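Local coordinates for protein thiosulfate reductase (Thermus thermophilus, PDB 2VPZ) that probably reduces polysulfide or thiosulfate at a molybdenum centre held by two molybdopterin guanine dinucleotides, served by a [4Fe-4S] cluster, at residues 68-72 with 562-566; 87-91 with 509-513; 192-198 with 495-499; 274-279 with 353-359. All coordinates share one frame; numbering follows the deposited sequence.

Interaction 1: residues 68-72 with 562-566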
loop_
_atom_site.group_PDB
_atom_site.type_symbol
_atom_site.label_atom_id
_atom_site.label_comp_id
_atom_site.label_asym_id
_atom_site.label_seq_id
_atom_site.Cartn_x
_atom_site.Cartn_y
_atom_site.Cartn_z
ATOM N N TYR A 68 20.318 29.468 8.410
ATOM C CA TYR A 68 20.403 30.400 7.250
ATOM C C TYR A 68 21.260 29.806 6.094
ATOM O O TYR A 68 22.264 29.154 6.353
ATOM C CB TYR A 68 20.781 31.879 7.645
ATOM C CG TYR A 68 22.154 32.236 8.229
ATOM C CD1 TYR A 68 23.172 32.812 7.440
ATOM C CD2 TYR A 68 22.402 32.085 9.601
ATOM C CE1 TYR A 68 24.409 33.239 8.018
ATOM C CE2 TYR A 68 23.623 32.500 10.185
ATOM C CZ TYR A 68 24.628 33.078 9.388
ATOM O OH TYR A 68 25.810 33.462 9.970
ATOM N N GLU A 69 20.813 30.031 4.852
ATOM C CA GLU A 69 21.422 29.488 3.642
ATOM C C GLU A 69 22.972 29.566 3.472
ATOM O O GLU A 69 23.633 28.544 3.514
ATOM C CB GLU A 69 20.627 29.976 2.375
ATOM C CG GLU A 69 19.089 29.549 2.319
ATOM C CD GLU A 69 18.829 28.104 1.814
ATOM O OE1 GLU A 69 19.694 27.587 1.067
ATOM O OE2 GLU A 69 17.748 27.515 2.138
ATOM N N ALA A 70 23.577 30.738 3.368
ATOM C CA ALA A 70 25.058 30.871 3.250
ATOM C C ALA A 70 25.870 30.052 4.283
ATOM O O ALA A 70 26.853 29.400 3.928
ATOM C CB ALA A 70 25.492 32.379 3.322
ATOM N N ASN A 71 25.479 30.088 5.556
ATOM C CA ASN A 71 26.180 29.312 6.596
ATOM C C ASN A 71 26.332 27.824 6.159
ATOM O O ASN A 71 25.345 27.126 5.968
ATOM C CB ASN A 71 25.459 29.368 7.952
ATOM C CG ASN A 71 26.288 28.799 9.094
ATOM O OD1 ASN A 71 27.273 29.408 9.524
ATOM N ND2 ASN A 71 25.927 27.595 9.554
ATOM N N PRO A 72 27.598 27.336 5.972
ATOM C CA PRO A 72 27.847 25.933 5.575
ATOM C C PRO A 72 27.385 24.804 6.538
ATOM O O PRO A 72 27.394 23.624 6.179
ATOM C CB PRO A 72 29.350 25.851 5.303
ATOM C CG PRO A 72 29.813 27.303 5.165
ATOM C CD PRO A 72 28.835 28.128 5.985
ATOM N N GLY A 562 26.939 37.342 8.976
ATOM C CA GLY A 562 27.193 36.420 10.081
ATOM C C GLY A 562 28.359 35.446 10.049
ATOM O O GLY A 562 29.058 35.220 11.071
ATOM N N THR A 563 28.571 34.866 8.877
ATOM C CA THR A 563 29.618 33.890 8.507
ATOM C C THR A 563 30.559 34.397 7.364
ATOM O O THR A 563 30.102 35.124 6.492
ATOM C CB THR A 563 29.024 32.553 7.944
ATOM O OG1 THR A 563 27.918 32.142 8.710
ATOM C CG2 THR A 563 30.106 31.446 7.907
ATOM N N LEU A 564 31.836 33.998 7.375
ATOM C CA LEU A 564 32.792 34.352 6.312
ATOM C C LEU A 564 33.523 33.074 5.756
ATOM O O LEU A 564 34.149 32.327 6.546
ATOM C CB LEU A 564 33.815 35.457 6.778
ATOM C CG LEU A 564 34.846 36.107 5.795
ATOM C CD1 LEU A 564 34.905 37.652 5.919
ATOM C CD2 LEU A 564 36.260 35.504 6.012
ATOM N N VAL A 565 33.358 32.794 4.450
ATOM C CA VAL A 565 33.975 31.667 3.707
ATOM C C VAL A 565 35.197 32.203 2.920
ATOM O O VAL A 565 35.148 33.265 2.259
ATOM C CB VAL A 565 33.006 30.928 2.650
ATOM C CG1 VAL A 565 33.640 29.569 2.189
ATOM C CG2 VAL A 565 31.621 30.678 3.270
ATOM N N GLN A 566 36.289 31.448 3.050
ATOM C CA GLN A 566 37.582 31.704 2.461
ATOM C C GLN A 566 38.016 30.636 1.469
ATOM O O GLN A 566 37.423 29.556 1.393
ATOM C CB GLN A 566 38.639 31.757 3.556
ATOM C CG GLN A 566 38.519 32.834 4.572
ATOM C CD GLN A 566 39.795 32.918 5.353
ATOM O OE1 GLN A 566 40.582 31.964 5.279
ATOM N NE2 GLN A 566 40.031 34.008 6.074
#

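Interaction 2: residues 87-91 with 509-513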
loop_
_atom_site.group_PDB
_atom_site.type_symbol
_atom_site.label_atom_id
_atom_site.label_comp_id
_atom_site.label_asym_id
_atom_site.label_seq_id
_atom_site.Cartn_x
_atom_site.Cartn_y
_atom_site.Cartn_z
ATOM N N GLN A 87 15.006 28.093 25.582
ATOM C CA GLN A 87 14.281 28.230 26.838
ATOM C C GLN A 87 15.132 28.241 28.138
ATOM O O GLN A 87 14.678 28.736 29.180
ATOM C CB GLN A 87 13.020 27.302 26.940
ATOM C CG GLN A 87 13.095 25.914 27.612
ATOM C CD GLN A 87 13.420 25.934 29.116
ATOM O OE1 GLN A 87 14.561 25.649 29.506
ATOM N NE2 GLN A 87 12.434 26.243 29.959
ATOM N N THR A 88 16.380 27.763 28.109
ATOM C CA THR A 88 17.196 27.807 29.334
ATOM C C THR A 88 17.363 29.282 29.801
ATOM O O THR A 88 17.434 29.577 31.000
ATOM C CB THR A 88 18.608 27.178 29.162
ATOM O OG1 THR A 88 18.489 25.785 28.890
ATOM C CG2 THR A 88 19.461 27.411 30.444
ATOM N N THR A 89 17.405 30.192 28.842
ATOM C CA THR A 89 17.527 31.602 29.136
ATOM C C THR A 89 16.273 32.098 29.877
ATOM O O THR A 89 16.347 33.057 30.644
ATOM C CB THR A 89 17.692 32.462 27.824
ATOM O OG1 THR A 89 18.726 31.924 27.006
ATOM C CG2 THR A 89 17.996 33.931 28.168
ATOM N N TYR A 90 15.139 31.428 29.668
ATOM C CA TYR A 90 13.833 31.801 30.267
ATOM C C TYR A 90 13.255 30.739 31.183
ATOM O O TYR A 90 12.044 30.491 31.240
ATOM C CB TYR A 90 12.855 32.167 29.172
ATOM C CG TYR A 90 13.519 33.000 28.104
ATOM C CD1 TYR A 90 13.759 32.477 26.827
ATOM C CD2 TYR A 90 13.990 34.286 28.391
ATOM C CE1 TYR A 90 14.460 33.213 25.856
ATOM C CE2 TYR A 90 14.692 35.044 27.433
ATOM C CZ TYR A 90 14.927 34.502 26.158
ATOM O OH TYR A 90 15.619 35.230 25.207
ATOM N N ASP A 91 14.176 30.125 31.925
ATOM C CA ASP A 91 13.897 29.077 32.889
ATOM C C ASP A 91 13.949 29.721 34.327
ATOM O O ASP A 91 15.000 30.239 34.714
ATOM C CB ASP A 91 14.988 27.983 32.650
ATOM C CG ASP A 91 14.914 26.793 33.644
ATOM O OD1 ASP A 91 14.014 26.779 34.512
ATOM O OD2 ASP A 91 15.787 25.883 33.529
ATOM N N HIS A 509 19.998 40.406 23.031
ATOM C CA HIS A 509 19.489 41.296 24.103
ATOM C C HIS A 509 20.472 41.235 25.299
ATOM O O HIS A 509 21.272 40.305 25.338
ATOM C CB HIS A 509 18.018 40.908 24.524
ATOM C CG HIS A 509 17.887 39.667 25.356
ATOM N ND1 HIS A 509 17.246 38.546 24.921
ATOM C CD2 HIS A 509 18.245 39.402 26.625
ATOM C CE1 HIS A 509 17.212 37.638 25.881
ATOM N NE2 HIS A 509 17.818 38.136 26.935
ATOM N N GLU A 510 20.422 42.169 26.248
ATOM C CA GLU A 510 21.341 42.150 27.401
ATOM C C GLU A 510 21.097 41.118 28.477
ATOM O O GLU A 510 19.931 40.745 28.741
ATOM C CB GLU A 510 21.492 43.524 28.118
ATOM C CG GLU A 510 20.295 44.510 28.025
ATOM C CD GLU A 510 19.579 44.822 29.372
ATOM O OE1 GLU A 510 20.277 44.994 30.403
ATOM O OE2 GLU A 510 18.321 44.930 29.360
ATOM N N PRO A 511 22.192 40.626 29.130
ATOM C CA PRO A 511 22.119 39.624 30.199
ATOM C C PRO A 511 20.951 39.895 31.176
ATOM O O PRO A 511 20.511 41.042 31.341
ATOM C CB PRO A 511 23.486 39.725 30.853
ATOM C CG PRO A 511 24.429 40.047 29.714
ATOM C CD PRO A 511 23.588 40.936 28.773
ATOM N N LEU A 512 20.450 38.860 31.843
ATOM C CA LEU A 512 19.338 39.023 32.776
ATOM C C LEU A 512 19.785 38.885 34.244
ATOM O O LEU A 512 20.804 38.232 34.529
ATOM C CB LEU A 512 18.176 38.042 32.391
ATOM C CG LEU A 512 17.040 38.420 31.384
ATOM C CD1 LEU A 512 17.455 39.645 30.551
ATOM C CD2 LEU A 512 16.644 37.235 30.457
ATOM N N PHE A 513 19.107 39.546 35.183
ATOM C CA PHE A 513 19.452 39.428 36.594
ATOM C C PHE A 513 20.895 39.926 36.849
ATOM O O PHE A 513 21.263 41.020 36.426
ATOM C CB PHE A 513 19.343 37.934 36.985
ATOM C CG PHE A 513 18.028 37.276 36.594
ATOM C CD1 PHE A 513 17.956 36.298 35.576
ATOM C CD2 PHE A 513 16.838 37.662 37.206
ATOM C CE1 PHE A 513 16.713 35.707 35.193
ATOM C CE2 PHE A 513 15.588 37.097 36.855
ATOM C CZ PHE A 513 15.531 36.118 35.847
#

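Interaction 3: residues 192-198 with 495-499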
loop_
_atom_site.group_PDB
_atom_site.type_symbol
_atom_site.label_atom_id
_atom_site.label_comp_id
_atom_site.label_asym_id
_atom_site.label_seq_id
_atom_site.Cartn_x
_atom_site.Cartn_y
_atom_site.Cartn_z
ATOM N N HIS A 192 34.309 18.981 12.486
ATOM C CA HIS A 192 33.355 18.841 11.354
ATOM C C HIS A 192 33.992 17.748 10.473
ATOM O O HIS A 192 34.554 18.060 9.436
ATOM C CB HIS A 192 33.222 20.163 10.528
ATOM C CG HIS A 192 31.955 20.310 9.741
ATOM N ND1 HIS A 192 31.643 19.545 8.659
ATOM C CD2 HIS A 192 30.928 21.152 9.888
ATOM C CE1 HIS A 192 30.471 19.887 8.174
ATOM N NE2 HIS A 192 30.008 20.870 8.915
ATOM N N GLU A 193 33.889 16.485 10.892
ATOM C CA GLU A 193 34.521 15.393 10.161
ATOM C C GLU A 193 34.399 15.506 8.615
ATOM O O GLU A 193 33.260 15.570 8.068
ATOM C CB GLU A 193 34.133 13.989 10.750
ATOM C CG GLU A 193 32.805 13.870 11.586
ATOM C CD GLU A 193 32.851 14.238 13.105
ATOM O OE1 GLU A 193 33.538 13.558 13.899
ATOM O OE2 GLU A 193 32.153 15.201 13.509
ATOM N N PRO A 194 35.569 15.590 7.879
ATOM C CA PRO A 194 35.782 15.706 6.423
ATOM C C PRO A 194 35.329 14.649 5.387
ATOM O O PRO A 194 36.109 14.282 4.503
ATOM C CB PRO A 194 37.281 16.006 6.315
ATOM C CG PRO A 194 37.866 15.127 7.391
ATOM C CD PRO A 194 36.843 15.309 8.554
ATOM N N ILE A 195 34.090 14.177 5.507
ATOM C CA ILE A 195 33.527 13.159 4.607
ATOM C C ILE A 195 32.750 13.820 3.460
ATOM O O ILE A 195 31.923 14.708 3.675
ATOM C CB ILE A 195 32.547 12.173 5.364
ATOM C CG1 ILE A 195 33.293 11.492 6.514
ATOM C CG2 ILE A 195 31.943 11.128 4.392
ATOM C CD1 ILE A 195 33.454 12.357 7.780
ATOM N N ASP A 196 33.062 13.383 2.240
ATOM C CA ASP A 196 32.439 13.881 1.010
ATOM C C ASP A 196 31.201 12.994 0.814
ATOM O O ASP A 196 31.169 12.137 -0.071
ATOM C CB ASP A 196 33.419 13.703 -0.147
ATOM C CG ASP A 196 32.931 14.332 -1.437
ATOM O OD1 ASP A 196 33.162 13.737 -2.514
ATOM O OD2 ASP A 196 32.330 15.425 -1.354
ATOM N N TRP A 197 30.185 13.195 1.642
ATOM C CA TRP A 197 28.969 12.383 1.583
ATOM C C TRP A 197 28.206 12.392 0.264
ATOM O O TRP A 197 27.643 11.378 -0.166
ATOM C CB TRP A 197 27.964 12.788 2.671
ATOM C CG TRP A 197 28.422 12.705 4.096
ATOM C CD1 TRP A 197 28.989 13.704 4.855
ATOM C CD2 TRP A 197 28.258 11.583 4.982
ATOM N NE1 TRP A 197 29.184 13.259 6.142
ATOM C CE2 TRP A 197 28.743 11.967 6.251
ATOM C CE3 TRP A 197 27.739 10.288 4.821
ATOM C CZ2 TRP A 197 28.731 11.097 7.362
ATOM C CZ3 TRP A 197 27.723 9.411 5.916
ATOM C CH2 TRP A 197 28.221 9.828 7.174
ATOM N N GLU A 198 28.174 13.548 -0.378
ATOM C CA GLU A 198 27.427 13.738 -1.612
ATOM C C GLU A 198 27.896 12.922 -2.822
ATOM O O GLU A 198 27.117 12.664 -3.745
ATOM C CB GLU A 198 27.358 15.226 -1.919
ATOM C CG GLU A 198 28.726 15.837 -2.085
ATOM C CD GLU A 198 28.671 17.205 -2.742
ATOM O OE1 GLU A 198 29.599 17.538 -3.500
ATOM O OE2 GLU A 198 27.673 17.912 -2.480
ATOM N N VAL A 495 36.091 27.222 11.434
ATOM C CA VAL A 495 35.846 25.837 11.045
ATOM C C VAL A 495 36.656 25.343 9.825
ATOM O O VAL A 495 36.514 25.884 8.714
ATOM C CB VAL A 495 34.290 25.564 10.769
ATOM C CG1 VAL A 495 34.033 24.051 10.550
ATOM C CG2 VAL A 495 33.435 26.107 11.929
ATOM N N ALA A 496 37.517 24.342 10.045
ATOM C CA ALA A 496 38.320 23.721 8.974
ATOM C C ALA A 496 37.306 22.977 8.098
ATOM O O ALA A 496 36.456 22.201 8.585
ATOM C CB ALA A 496 39.402 22.764 9.530
ATOM N N HIS A 497 37.417 23.162 6.791
ATOM C CA HIS A 497 36.392 22.641 5.891
ATOM C C HIS A 497 36.806 22.668 4.408
ATOM O O HIS A 497 37.822 23.248 4.032
ATOM C CB HIS A 497 35.125 23.553 6.096
ATOM C CG HIS A 497 33.836 23.051 5.536
ATOM N ND1 HIS A 497 33.378 23.379 4.285
ATOM C CD2 HIS A 497 32.908 22.254 6.063
ATOM C CE1 HIS A 497 32.227 22.801 4.053
ATOM N NE2 HIS A 497 31.916 22.105 5.130
ATOM N N LYS A 498 35.982 22.036 3.568
ATOM C CA LYS A 498 36.175 22.049 2.100
ATOM C C LYS A 498 36.445 23.569 1.766
ATOM O O LYS A 498 37.435 23.910 1.105
ATOM C CB LYS A 498 34.886 21.546 1.424
ATOM C CG LYS A 498 34.983 21.029 -0.032
ATOM C CD LYS A 498 33.611 20.572 -0.600
ATOM C CE LYS A 498 33.627 19.116 -1.110
ATOM N NZ LYS A 498 32.888 18.928 -2.424
ATOM N N THR A 499 35.554 24.447 2.239
ATOM C CA THR A 499 35.649 25.909 2.114
ATOM C C THR A 499 35.699 26.485 3.559
ATOM O O THR A 499 34.647 26.834 4.113
ATOM C CB THR A 499 34.413 26.535 1.362
ATOM O OG1 THR A 499 33.246 26.439 2.167
ATOM C CG2 THR A 499 34.205 25.830 0.014
HETATM O O HOH W 1 35.866 19.454 7.721
HETATM O O HOH W 2 36.527 20.847 11.184
#

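Interaction 4: residues 274-279 with 353-359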
loop_
_atom_site.group_PDB
_atom_site.type_symbol
_atom_site.label_atom_id
_atom_site.label_comp_id
_atom_site.label_asym_id
_atom_site.label_seq_id
_atom_site.Cartn_x
_atom_site.Cartn_y
_atom_site.Cartn_z
ATOM N N TYR A 274 42.571 -4.243 -3.686
ATOM C CA TYR A 274 42.968 -2.890 -3.317
ATOM C C TYR A 274 43.481 -1.980 -4.417
ATOM O O TYR A 274 43.827 -2.441 -5.509
ATOM C CB TYR A 274 43.953 -2.915 -2.124
ATOM C CG TYR A 274 45.355 -3.416 -2.428
ATOM C CD1 TYR A 274 46.461 -2.557 -2.347
ATOM C CD2 TYR A 274 45.584 -4.752 -2.784
ATOM C CE1 TYR A 274 47.769 -3.013 -2.611
ATOM C CE2 TYR A 274 46.885 -5.227 -3.053
ATOM C CZ TYR A 274 47.975 -4.351 -2.965
ATOM O OH TYR A 274 49.251 -4.809 -3.222
ATOM N N ASP A 275 43.504 -0.679 -4.138
ATOM C CA ASP A 275 43.984 0.331 -5.085
ATOM C C ASP A 275 45.520 0.336 -5.088
ATOM O O ASP A 275 46.173 0.978 -4.240
ATOM C CB ASP A 275 43.452 1.718 -4.742
ATOM C CG ASP A 275 43.891 2.775 -5.746
ATOM O OD1 ASP A 275 45.063 2.734 -6.171
ATOM O OD2 ASP A 275 43.061 3.646 -6.090
ATOM N N LYS A 276 46.081 -0.355 -6.077
ATOM C CA LYS A 276 47.512 -0.520 -6.242
ATOM C C LYS A 276 48.335 0.770 -6.382
ATOM O O LYS A 276 49.316 0.992 -5.656
ATOM C CB LYS A 276 47.797 -1.520 -7.387
ATOM C CG LYS A 276 46.933 -2.797 -7.326
ATOM C CD LYS A 276 47.544 -4.011 -8.033
ATOM C CE LYS A 276 48.402 -4.870 -7.092
ATOM N NZ LYS A 276 48.576 -6.278 -7.606
ATOM N N GLU A 277 47.921 1.638 -7.292
ATOM C CA GLU A 277 48.599 2.921 -7.496
ATOM C C GLU A 277 48.652 3.765 -6.230
ATOM O O GLU A 277 49.703 4.280 -5.841
ATOM C CB GLU A 277 47.891 3.765 -8.512
ATOM C CG GLU A 277 47.714 3.247 -9.879
ATOM C CD GLU A 277 47.324 4.379 -10.808
ATOM O OE1 GLU A 277 47.887 5.482 -10.607
ATOM O OE2 GLU A 277 46.472 4.165 -11.699
ATOM N N TYR A 278 47.474 3.962 -5.655
ATOM C CA TYR A 278 47.329 4.791 -4.473
ATOM C C TYR A 278 48.340 4.363 -3.390
ATOM O O TYR A 278 49.048 5.212 -2.847
ATOM C CB TYR A 278 45.875 4.808 -3.919
ATOM C CG TYR A 278 45.587 5.921 -2.890
ATOM C CD1 TYR A 278 44.967 7.137 -3.250
ATOM C CD2 TYR A 278 45.952 5.752 -1.556
ATOM C CE1 TYR A 278 44.723 8.156 -2.278
ATOM C CE2 TYR A 278 45.721 6.749 -0.590
ATOM C CZ TYR A 278 45.106 7.950 -0.946
ATOM O OH TYR A 278 44.878 8.906 0.024
ATOM N N VAL A 279 48.452 3.074 -3.095
ATOM C CA VAL A 279 49.435 2.632 -2.098
ATOM C C VAL A 279 50.878 2.925 -2.596
ATOM O O VAL A 279 51.715 3.444 -1.831
ATOM C CB VAL A 279 49.242 1.103 -1.698
ATOM C CG1 VAL A 279 50.477 0.582 -0.931
ATOM C CG2 VAL A 279 47.964 0.944 -0.827
ATOM N N LEU A 353 43.483 1.600 1.683
ATOM C CA LEU A 353 43.468 0.470 0.725
ATOM C C LEU A 353 42.401 0.627 -0.390
ATOM O O LEU A 353 42.485 -0.004 -1.456
ATOM C CB LEU A 353 43.241 -0.885 1.452
ATOM C CG LEU A 353 44.312 -1.554 2.338
ATOM C CD1 LEU A 353 43.836 -2.953 2.738
ATOM C CD2 LEU A 353 45.659 -1.680 1.602
ATOM N N LEU A 354 41.391 1.450 -0.126
ATOM C CA LEU A 354 40.322 1.718 -1.078
ATOM C C LEU A 354 40.675 2.948 -1.962
ATOM O O LEU A 354 40.040 3.170 -2.992
ATOM C CB LEU A 354 38.956 1.904 -0.352
ATOM C CG LEU A 354 38.232 0.679 0.255
ATOM C CD1 LEU A 354 37.105 1.157 1.206
ATOM C CD2 LEU A 354 37.662 -0.254 -0.850
ATOM N N GLY A 355 41.699 3.701 -1.558
ATOM C CA GLY A 355 42.176 4.898 -2.246
ATOM C C GLY A 355 41.274 6.122 -2.117
ATOM O O GLY A 355 41.278 7.003 -2.991
ATOM N N ASN A 356 40.519 6.221 -1.025
ATOM C CA ASN A 356 39.573 7.330 -0.865
ATOM C C ASN A 356 39.983 8.637 -0.187
ATOM O O ASN A 356 39.266 9.626 -0.295
ATOM C CB ASN A 356 38.256 6.829 -0.208
ATOM C CG ASN A 356 38.442 6.245 1.221
ATOM O OD1 ASN A 356 39.331 6.650 1.977
ATOM N ND2 ASN A 356 37.565 5.301 1.592
ATOM N N TYR A 357 41.124 8.677 0.482
ATOM C CA TYR A 357 41.517 9.901 1.194
ATOM C C TYR A 357 41.971 11.054 0.285
ATOM O O TYR A 357 42.994 10.951 -0.389
ATOM C CB TYR A 357 42.605 9.594 2.236
ATOM C CG TYR A 357 42.822 10.683 3.279
ATOM C CD1 TYR A 357 42.144 10.657 4.500
ATOM C CD2 TYR A 357 43.740 11.714 3.062
ATOM C CE1 TYR A 357 42.379 11.625 5.492
ATOM C CE2 TYR A 357 43.986 12.701 4.048
ATOM C CZ TYR A 357 43.300 12.646 5.266
ATOM O OH TYR A 357 43.522 13.588 6.252
ATOM N N GLY A 358 41.221 12.149 0.278
ATOM C CA GLY A 358 41.543 13.265 -0.583
ATOM C C GLY A 358 40.958 13.133 -1.989
ATOM O O GLY A 358 41.331 13.897 -2.880
ATOM N N ARG A 359 40.083 12.162 -2.210
ATOM C CA ARG A 359 39.431 11.961 -3.502
ATOM C C ARG A 359 37.934 12.105 -3.423
ATOM O O ARG A 359 37.341 11.936 -2.308
ATOM C CB ARG A 359 39.617 10.538 -4.073
ATOM C CG ARG A 359 41.027 10.003 -4.121
ATOM C CD ARG A 359 41.700 10.255 -5.473
ATOM N NE ARG A 359 42.839 9.365 -5.728
ATOM C CZ ARG A 359 42.778 8.085 -6.103
ATOM N NH1 ARG A 359 41.611 7.485 -6.285
ATOM N NH2 ARG A 359 43.901 7.392 -6.304
HETATM O O HOH W 3 40.334 3.300 -5.798
#

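Interaction 1: residues 68-72 with 562-566
Tyr68 and Thr563 meet through their hydroxyls, the phenol coming obliquely across the threonine side chain until OH lies 2.8 Å from Thr563 OG1. With Tyr68 CG lodged between its own backbone N and carbonyl carbon (chi1 66°), the ring swings back over its own loop, and Asn71 CB sits over the centre of one face, 3.9 Å above the plane. The phenol end also presses on the backbone, with Tyr68 OH 3.2 Å from Gly562 C. As modelled, a beta carbon on Gly562 would probably collide with that oxygen. Thr563 turns its two branches to different partners: OG1, beside the backbone N, serves the polar group, while CG2, anti to that N, reaches toward Pro72, whose CD is 4.0 Å away. The side chain of Asn71 crosses that of Thr563 at about a right angle. Farther along, Pro72 CG meets Val565 CG2 of the strand loosely at 4.3 Å. Thr563 and Val565 direct their beta carbons at the loop and the intervening Leu564 turns away, as expected of a beta strand; strand 563-565 is an outer member of an antiparallel sheet next to 501-503. The loop 68-72 belongs to the Fe4S4 domain, and the Asn71 side chain is about 8 Å from the cluster. A polar group at one end and a small apolar patch at the other thus join the cluster-bearing domain to this sheet, and the close pair of hydroxyls is likely to set where the phenol ends.

Interaction 2: residues 87-91 with 509-513
The rings of Tyr90 and His509 meet edge to edge, approaching from opposite directions: His509 CE1 lies in the plane of the phenol at its rim, and Tyr90 OH lies in the plane of the imidazole. Tyr90 OH and His509 CE1, a ring carbon as modelled, are 3.0 Å apart. Thr89 CB occupies one face of the Tyr90 ring, 3.7 Å above its centre, and Arg61 makes a cation-pi contact with the same ring. The Tyr90 hydroxyl is hydrogen-bonded to Val62 N. His509 CG sits between its backbone N and carbonyl carbon (chi1 75°), which carries the ring toward the tyrosine, and Thr89 CG2 comes up at the imidazole edge, 4.4 Å from NE2. Beside the tyrosine ring the packing is apolar: Leu512 CD2 approaches Tyr90 CE2 obliquely at 4.2 Å and stands equally far from Thr89 CG2. A leucine in place of Tyr90 would probably leave Val62 N without its hydroxyl partner and open a gap beside His509 CE1. The buried contact joins the loop after helix 80-84, in the Fe4S4 family region, to the loop between strand 501-503 and helix 518-528; the Thr89 side chain is about 9 Å from a bound molybdopterin guanine dinucleotide. Chemically, one hydroxyl is held by a backbone N-H while its oxygen also faces an imidazole C-H, which is likely to be weakly attractive if the ring is oriented as modelled, and apolar branches do the rest.

Interaction 3: residues 192-198 with 495-499
Ala496 O is tied to both backbone ends of His192 by water: it accepts from two water molecules, one of which also donates to His192 O at 2.6 Å, while the other accepts from His192 N at 3.2 Å. Further along, Lys498 NZ faces Asp196 OD2 and Glu198 OE1 together in long salt bridges of 3.7 Å each, the lysine chain bending near its end to meet the two carboxylates. The other oxygen of Asp196, OD1, is hydrogen-bonded to Asn199. Next to the waters the imidazoles form a T-shaped pair, the edge of His497 directed at one face of His192, with planes at 85° and centroids 5.0 Å apart. With CG anti to the backbone N (chi1 -166°), the His497 ring reaches that face, and its rotation is held by Thr499 N, which donates to His497 ND1 in a nearly straight bond of 3.2 Å. Were His497 an alanine, the His192 face would probably lose its edge-on neighbour and Thr499 N its acceptor. Outward, His192 CB packs on Val495 CG1, Trp49 meets the His192 ring, and Phe501 meets His497 edge-to-face. The contact joins the loop before strand 202-206 to the turn between strands 493-495 and 501-503, with the His192 side chain about 9 Å from the iron-sulfur cluster. The chemistry is consistent with a join made largely of water bridges and long ion pairs, with one aromatic pair.

Interaction 4: residues 274-279 with 353-359
Tyr278 OH donates to Tyr357 O at 2.8 Å, arriving in the carbonyl plane on a lone pair, with an angle of 123° at the oxygen. The phenol reaches this acceptor because CG of Tyr278 stands anti to the backbone N, sending the ring across residues 355-359. One face of that ring receives Gly355 CA, a CH-pi contact 3.8 Å from the centroid. At its edge lies the guanidinium of Arg359, turned 72° from the ring plane, so that Tyr278 CD1 sits over the guanidinium face, 3.2 Å from NH2; Gly355 O also lies over a guanidinium face. The fold brings two helix ends together here. Asp275 is the N-cap of helix 276-282, its OD1 accepting from Tyr278 N at 2.8 Å, while Gly355 ends helix 341-354 in a Schellman motif, where positive phi favours glycine; a beta carbon there would also strike Asp275 OD2. A type II turn from Asn356 to Arg359 follows, with Gly358 at the position that calls for glycine. Between the ends, Asp275 N gives a nearly straight bond to Leu353 O, 2.9 Å long at 173°. The carboxylate is also held through OD2: a water 2.8 Å away donates to it and to Leu354 O, and Arg359 NH2 makes a long salt bridge at 3.8 Å. Leu353 CD2 adds an apolar patch, touching Tyr274 CD1 at 4.1 Å and Val279 CG2 slightly further off. The Tyr357 ring itself stacks with Phe185.

In the fold
Interactions 1 and 3 are neighbours, their centres about 14 Å apart, and they touch where Val565 CG1 packs on Thr499 OG1. They share one antiparallel sheet: strand 563-565 carries part of interaction 1, and interaction 3 uses the turn between 493-495 and 501-503. Interactions 1 and 2, 27 Å apart between centres, anchor the Fe4S4 domain to segments more than 400 residues later. Along the chain the contacts are nested, 4 inside 3, inside 2, inside 1. Interactions 1 and 3 lie near the cluster and, with interaction 2, probably tie distant chain parts around the cofactors. Interaction 4 is peripheral packing, about 52 Å from interaction 2 between centres.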